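Local coordinates for adenosine monophosphate-protein transferase vopS (Vibrio parahaemolyticus, PDB 3LET) that transfers AMP from ATP to a specific threonine of the host Rho GTPases RhoA, Rac and Cdc42, which inhibits actin assembly in infected cells, at residues Q247-E250 / G251-E255; P301-M304 / N305-N308; A84-G87 / D88-K92. One frame throughout, in Å; residues are numbered along the deposited sequence.

The three contacts are local turns of a largely helical chain. Contact 3 joins two helices of the N-terminal family region, while contacts 1 and 2 both fall in the Fido range. Contacts 1 and 3 touch directly: Q247 CG packs on L85 O at 3.6 Å, their centres 14 Å apart. Contact 2 stands farther off, its centre 23 Å from that of contact 1 and 32 Å from that of contact 3, with about 13 Å and about 20 Å between nearest atoms. It is close to the probable ATP site, the side chain of E307 lying about 3 Å from that of R286; the side chain of I249 in contact 1 is about 11 Å from that of N281, another probable ATP-binding residue.

Contact 1: residues Q247-E250 / G251-E255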
loop_
_atom_site.group_PDB
_atom_site.type_symbol
_atom_site.label_atom_id
_atom_site.label_comp_id
_atom_site.label_asym_id
_atom_site.label_seq_id
_atom_site.Cartn_x
_atom_site.Cartn_y
_atom_site.Cartn_z
ATOM N N GLN A 247 -6.096 -5.381 -0.099
ATOM C CA GLN A 247 -7.527 -5.564 -0.392
ATOM C C GLN A 247 -7.660 -6.448 -1.622
ATOM O O GLN A 247 -8.641 -7.177 -1.780
ATOM C CB GLN A 247 -8.194 -4.192 -0.673
ATOM C CG GLN A 247 -9.567 -4.263 -1.339
ATOM C CD GLN A 247 -10.592 -5.058 -0.539
ATOM O OE1 GLN A 247 -10.543 -5.100 0.698
ATOM N NE2 GLN A 247 -11.531 -5.692 -1.248
ATOM N N HIS A 248 -6.657 -6.399 -2.482
ATOM C CA HIS A 248 -6.684 -7.228 -3.708
ATOM C C HIS A 248 -6.672 -8.699 -3.334
ATOM O O HIS A 248 -7.454 -9.498 -3.866
ATOM C CB HIS A 248 -5.478 -6.903 -4.574
ATOM C CG HIS A 248 -5.498 -7.583 -5.915
ATOM N ND1 HIS A 248 -6.547 -7.443 -6.793
ATOM C CD2 HIS A 248 -4.616 -8.429 -6.502
ATOM C CE1 HIS A 248 -6.300 -8.157 -7.883
ATOM N NE2 HIS A 248 -5.140 -8.761 -7.733
ATOM N N ILE A 249 -5.793 -9.066 -2.404
ATOM C CA ILE A 249 -5.585 -10.483 -2.155
ATOM C C ILE A 249 -6.525 -11.032 -1.094
ATOM O O ILE A 249 -6.891 -12.202 -1.138
ATOM C CB ILE A 249 -4.124 -10.797 -1.790
ATOM C CG1 ILE A 249 -3.703 -10.119 -0.463
ATOM C CG2 ILE A 249 -3.207 -10.343 -2.963
ATOM C CD1 ILE A 249 -2.179 -10.235 -0.181
ATOM N N GLU A 250 -6.865 -10.208 -0.116
ATOM C CA GLU A 250 -7.723 -10.655 0.981
ATOM C C GLU A 250 -9.206 -10.444 0.679
ATOM O O GLU A 250 -10.063 -11.062 1.328
ATOM C CB GLU A 250 -7.361 -9.929 2.282
ATOM C CG GLU A 250 -5.927 -10.215 2.762
ATOM C CD GLU A 250 -5.529 -9.379 3.971
ATOM O OE1 GLU A 250 -6.333 -8.533 4.459
ATOM O OE2 GLU A 250 -4.377 -9.549 4.437
ATOM N N GLY A 251 -9.485 -9.607 -0.316
ATOM C CA GLY A 251 -10.852 -9.200 -0.663
ATOM C C GLY A 251 -11.202 -9.569 -2.096
ATOM O O GLY A 251 -11.900 -10.551 -2.316
ATOM N N PHE A 252 -10.659 -8.845 -3.070
ATOM C CA PHE A 252 -11.066 -9.042 -4.466
ATOM C C PHE A 252 -10.878 -10.502 -4.958
ATOM O O PHE A 252 -11.784 -11.085 -5.545
ATOM C CB PHE A 252 -10.308 -8.113 -5.404
ATOM C CG PHE A 252 -10.741 -8.241 -6.844
ATOM C CD1 PHE A 252 -11.941 -7.684 -7.267
ATOM C CD2 PHE A 252 -9.955 -8.907 -7.760
ATOM C CE1 PHE A 252 -12.353 -7.793 -8.589
ATOM C CE2 PHE A 252 -10.363 -9.030 -9.098
ATOM C CZ PHE A 252 -11.555 -8.468 -9.504
ATOM N N LEU A 253 -9.712 -11.089 -4.719
ATOM C CA LEU A 253 -9.431 -12.439 -5.237
ATOM C C LEU A 253 -10.175 -13.533 -4.469
ATOM O O LEU A 253 -10.185 -14.686 -4.888
ATOM C CB LEU A 253 -7.929 -12.724 -5.254
ATOM C CG LEU A 253 -7.163 -11.866 -6.261
ATOM C CD1 LEU A 253 -5.649 -12.085 -6.175
ATOM C CD2 LEU A 253 -7.676 -12.152 -7.700
ATOM N N LYS A 254 -10.796 -13.165 -3.352
ATOM C CA LYS A 254 -11.696 -14.060 -2.619
ATOM C C LYS A 254 -13.167 -13.934 -3.086
ATOM O O LYS A 254 -13.874 -14.931 -3.209
ATOM C CB LYS A 254 -11.594 -13.773 -1.113
ATOM C CG LYS A 254 -10.190 -13.932 -0.522
ATOM C CD LYS A 254 -10.069 -15.170 0.385
ATOM C CE LYS A 254 -9.203 -14.915 1.652
ATOM N NZ LYS A 254 -9.645 -13.718 2.506
ATOM N N GLU A 255 -13.628 -12.715 -3.347
ATOM C CA GLU A 255 -15.009 -12.489 -3.798
ATOM C C GLU A 255 -15.184 -12.912 -5.250
ATOM O O GLU A 255 -16.286 -13.227 -5.697
ATOM C CB GLU A 255 -15.379 -11.009 -3.692
ATOM C CG GLU A 255 -15.091 -10.389 -2.351
ATOM C CD GLU A 255 -16.267 -10.485 -1.416
ATOM O OE1 GLU A 255 -17.136 -11.352 -1.655
ATOM O OE2 GLU A 255 -16.325 -9.691 -0.449
#
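A pi-type turn widens helix 238-255 near its C-terminal end, where Q247 O takes the N-H of F252, five residues on, at 2.9 Å. H248 O does likewise with L253 N at 2.9 Å. The N-H of G251 makes only a weak bond to Q247 O, and I249 O, buried here, has no polar partner in the model. In this helix of the Fic fold two side chains of the next turn, F252 and L253, lie against H248. Its ring carries L253 CG over one face, 4.2 Å from the ring centroid and displaced toward the rim, while L253 CD1 lies 3.7 Å from H248 NE2. F252 comes in rim to rim instead, CD2 at 3.7 Å from H248 CE1, the two ring planes almost parallel at 12° but neither ring over the other. H248 NE2 itself has a weak hydrogen bond with H266 O of helix 260-274; I249 and L253 both pack on L267 of that helix, and L253 also touches H266. Farther round, K254 folds back: its chain bends at three torsions, and NZ reaches E250 O at 2.9 Å, tilted 24° out of the carbonyl plane. The carboxylate of E250 turns elsewhere, to a salt bridge with K246 and a hydrogen bond from M207 N.

Contact 2: residues P301-M304 / N305-N308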
loop_
_atom_site.group_PDB
_atom_site.type_symbol
_atom_site.label_atom_id
_atom_site.label_comp_id
_atom_site.label_asym_id
_atom_site.label_seq_id
_atom_site.Cartn_x
_atom_site.Cartn_y
_atom_site.Cartn_z
ATOM N N PRO A 301 7.298 -19.582 -17.833
ATOM C CA PRO A 301 7.912 -18.269 -17.594
ATOM C C PRO A 301 7.164 -17.193 -18.406
ATOM O O PRO A 301 6.633 -17.496 -19.475
ATOM C CB PRO A 301 9.343 -18.469 -18.109
ATOM C CG PRO A 301 9.197 -19.557 -19.146
ATOM C CD PRO A 301 8.237 -20.500 -18.502
ATOM N N LEU A 302 7.098 -15.968 -17.902
ATOM C CA LEU A 302 6.370 -14.899 -18.589
ATOM C C LEU A 302 7.240 -14.167 -19.585
ATOM O O LEU A 302 8.353 -13.768 -19.263
ATOM C CB LEU A 302 5.882 -13.854 -17.570
ATOM C CG LEU A 302 4.787 -14.306 -16.601
ATOM C CD1 LEU A 302 4.541 -13.250 -15.493
ATOM C CD2 LEU A 302 3.508 -14.587 -17.365
ATOM N N ALA A 303 6.722 -13.938 -20.791
ATOM C CA ALA A 303 7.392 -13.033 -21.731
ATOM C C ALA A 303 7.366 -11.613 -21.154
ATOM O O ALA A 303 6.516 -11.307 -20.339
ATOM C CB ALA A 303 6.695 -13.057 -23.083
ATOM N N MET A 304 8.296 -10.753 -21.560
ATOM C CA MET A 304 8.284 -9.370 -21.081
ATOM C C MET A 304 7.003 -8.674 -21.482
ATOM O O MET A 304 6.432 -7.908 -20.714
ATOM C CB MET A 304 9.470 -8.588 -21.631
ATOM C CG MET A 304 10.784 -8.935 -20.968
ATOM S SD MET A 304 12.075 -7.770 -21.458
ATOM C CE MET A 304 11.196 -6.199 -21.361
ATOM N N ASN A 305 6.560 -8.935 -22.704
ATOM C CA ASN A 305 5.279 -8.440 -23.177
ATOM C C ASN A 305 4.124 -8.817 -22.253
ATOM O O ASN A 305 3.206 -8.018 -22.031
ATOM C CB ASN A 305 5.007 -9.018 -24.565
ATOM C CG ASN A 305 5.641 -8.206 -25.654
ATOM O OD1 ASN A 305 6.153 -7.106 -25.410
ATOM N ND2 ASN A 305 5.614 -8.731 -26.872
ATOM N N ALA A 306 4.163 -10.041 -21.725
ATOM C CA ALA A 306 3.097 -10.519 -20.861
ATOM C C ALA A 306 3.198 -9.838 -19.491
ATOM O O ALA A 306 2.183 -9.395 -18.931
ATOM C CB ALA A 306 3.183 -12.019 -20.718
ATOM N N GLU A 307 4.412 -9.741 -18.939
ATOM C CA GLU A 307 4.575 -9.004 -17.666
ATOM C C GLU A 307 4.002 -7.593 -17.797
ATOM O O GLU A 307 3.269 -7.117 -16.916
ATOM C CB GLU A 307 6.044 -8.904 -17.273
ATOM C CG GLU A 307 6.691 -10.247 -16.924
ATOM C CD GLU A 307 8.075 -10.044 -16.310
ATOM O OE1 GLU A 307 8.491 -8.878 -16.199
ATOM O OE2 GLU A 307 8.747 -11.032 -15.933
ATOM N N ASN A 308 4.350 -6.907 -18.885
ATOM C CA ASN A 308 3.912 -5.535 -19.069
ATOM C C ASN A 308 2.400 -5.438 -19.183
ATOM O O ASN A 308 1.794 -4.539 -18.608
ATOM C CB ASN A 308 4.598 -4.903 -20.279
ATOM C CG ASN A 308 6.077 -4.693 -20.043
ATOM O OD1 ASN A 308 6.507 -4.505 -18.905
ATOM N ND2 ASN A 308 6.866 -4.746 -21.109
HETATM O O HOH W 1 10.090 -12.580 -17.634
#
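A303 O is held by two backbone N-H groups at the start of helix 304-311: that of E307 at 3.0 Å in a nearly straight bond (N-H...O 168°), and that of A306 at 3.0 Å in a weak one. A303 is the N-cap of this helix, which lies near the C-terminal end of the chain, within the Fido domain, and the next bond of the helix runs from N308 N to M304 O at 2.9 Å. L302, just before the cap, adds apolar packing. It extends its side chain beside the first turn, where CB meets E307 CG at 3.8 Å and CD2 reaches A306 CB at 4.2 Å. E307 has CG anti to its own carbonyl carbon (chi1 -66°) and an extended chain beyond it, which sets CG against L302 CB and carries the carboxylate away from it toward R286. There OE1 forms a salt bridge with R286, a residue that probably binds ATP as in relatives; E307 would then be a second-shell residue, probably helping to position R286. W175 of helix 168-179 and F268 of helix 260-274 both pack on L302 and E307, burying this side of the turn. N305 ND2 hydrogen-bonds to E153 OE1, and the A303 backbone is hydrogen-bonded to that of E153, tying the cap to the neighbouring loop. A water bridges the two segments, donating to L302 O at 2.7 Å and to E307 OE2 at 2.7 Å.

Contact 3: residues A84-G87 / D88-K92; sequences ALIG and DDAVK
The backbone swings from helix 77-86 into helix 88-102 through G87, whose positive phi of 84° ends the first helix and whose carbonyl oxygen accepts the first turn bond of the second, from V91 N at 3.0 Å. G87 is the N-cap of helix 88-102, and its phi is one that favours glycine. Across this corner I86 leans on A90. The methyl CB of A90 lies 3.7 Å from I86 CG1 and 3.4 Å from I86 O; I86 CG1 and CD1 both touch this methyl, and both lie 4.0 Å from V91 N. In I86 the CG1 branch sits between its backbone N and carbonyl carbon (chi1 65°), and that rotation is what lays the branch against A90. V91 adopts the same kind of rotamer, bringing CG1 to 3.3 Å from the G87 O that its own N-H binds. A water completes the corner, donating a hydrogen bond to I86 O at 2.6 Å and accepting the N-H of A90 at 2.9 Å, a link between the last residue of one helix and the first turn of the next. On the outer side, D88 directs OD1 to a salt bridge with K83 of the preceding helix. L85 and I86 face inward: both pack on helix 113-139, L85 against V128 and Q135 and I86 against L131, and both touch M244 of helix 238-255, where the N-terminal region meets the Fic part of the chain.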
loop_
_atom_site.group_PDB
_atom_site.type_symbol
_atom_site.label_atom_id
_atom_site.label_comp_id
_atom_site.label_asym_id
_atom_site.label_seq_id
_atom_site.Cartn_x
_atom_site.Cartn_y
_atom_site.Cartn_z
ATOM N N ALA A 84 -13.092 3.131 1.531
ATOM C CA ALA A 84 -13.747 2.094 0.721
ATOM C C ALA A 84 -12.692 1.274 -0.040
ATOM O O ALA A 84 -12.880 0.081 -0.291
ATOM C CB ALA A 84 -14.751 2.734 -0.258
ATOM N N LEU A 85 -11.579 1.913 -0.392
ATOM C CA LEU A 85 -10.549 1.257 -1.193
ATOM C C LEU A 85 -9.544 0.442 -0.383
ATOM O O LEU A 85 -9.192 -0.676 -0.781
ATOM C CB LEU A 85 -9.776 2.290 -2.020
ATOM C CG LEU A 85 -10.529 2.880 -3.223
ATOM C CD1 LEU A 85 -9.889 4.173 -3.629
ATOM C CD2 LEU A 85 -10.492 1.898 -4.403
ATOM N N ILE A 86 -9.048 1.005 0.726
ATOM C CA ILE A 86 -7.899 0.391 1.408
ATOM C C ILE A 86 -8.178 0.064 2.883
ATOM O O ILE A 86 -7.315 -0.498 3.559
ATOM C CB ILE A 86 -6.617 1.267 1.279
ATOM C CG1 ILE A 86 -6.804 2.596 2.015
ATOM C CG2 ILE A 86 -6.291 1.517 -0.203
ATOM C CD1 ILE A 86 -5.586 3.511 1.927
ATOM N N GLY A 87 -9.379 0.403 3.346
ATOM C CA GLY A 87 -9.836 0.068 4.688
ATOM C C GLY A 87 -9.413 1.031 5.785
ATOM O O GLY A 87 -8.552 1.881 5.586
ATOM N N ASP A 88 -10.006 0.862 6.965
ATOM C CA ASP A 88 -9.826 1.804 8.086
ATOM C C ASP A 88 -8.411 2.011 8.578
ATOM O O ASP A 88 -7.981 3.156 8.800
ATOM C CB ASP A 88 -10.668 1.340 9.270
ATOM C CG ASP A 88 -12.144 1.490 9.012
ATOM O OD1 ASP A 88 -12.508 2.356 8.186
ATOM O OD2 ASP A 88 -12.936 0.752 9.635
ATOM N N ASP A 89 -7.685 0.917 8.816
ATOM C CA ASP A 89 -6.320 1.052 9.344
ATOM C C ASP A 89 -5.441 1.805 8.361
ATOM O O ASP A 89 -4.672 2.705 8.744
ATOM C CB ASP A 89 -5.689 -0.317 9.592
ATOM C CG ASP A 89 -6.338 -1.066 10.753
ATOM O OD1 ASP A 89 -7.155 -0.467 11.495
ATOM O OD2 ASP A 89 -6.018 -2.265 10.920
ATOM N N ALA A 90 -5.529 1.430 7.088
ATOM C CA ALA A 90 -4.629 2.021 6.101
ATOM C C ALA A 90 -4.994 3.496 5.887
ATOM O O ALA A 90 -4.110 4.355 5.788
ATOM C CB ALA A 90 -4.683 1.257 4.780
ATOM N N VAL A 91 -6.280 3.801 5.826
ATOM C CA VAL A 91 -6.656 5.193 5.555
ATOM C C VAL A 91 -6.276 6.069 6.750
ATOM O O VAL A 91 -5.848 7.213 6.591
ATOM C CB VAL A 91 -8.133 5.374 5.148
ATOM C CG1 VAL A 91 -9.078 5.069 6.285
ATOM C CG2 VAL A 91 -8.357 6.805 4.643
ATOM N N LYS A 92 -6.413 5.530 7.951
ATOM C CA LYS A 92 -5.986 6.290 9.125
ATOM C C LYS A 92 -4.484 6.569 9.078
ATOM O O LYS A 92 -4.039 7.646 9.446
ATOM C CB LYS A 92 -6.357 5.563 10.408
ATOM C CG LYS A 92 -5.791 6.268 11.648
ATOM C CD LYS A 92 -6.463 5.822 12.935
ATOM C CE LYS A 92 -5.962 6.651 14.126
ATOM N NZ LYS A 92 -6.757 6.435 15.375
HETATM O O HOH W 2 -6.699 -1.024 6.081
#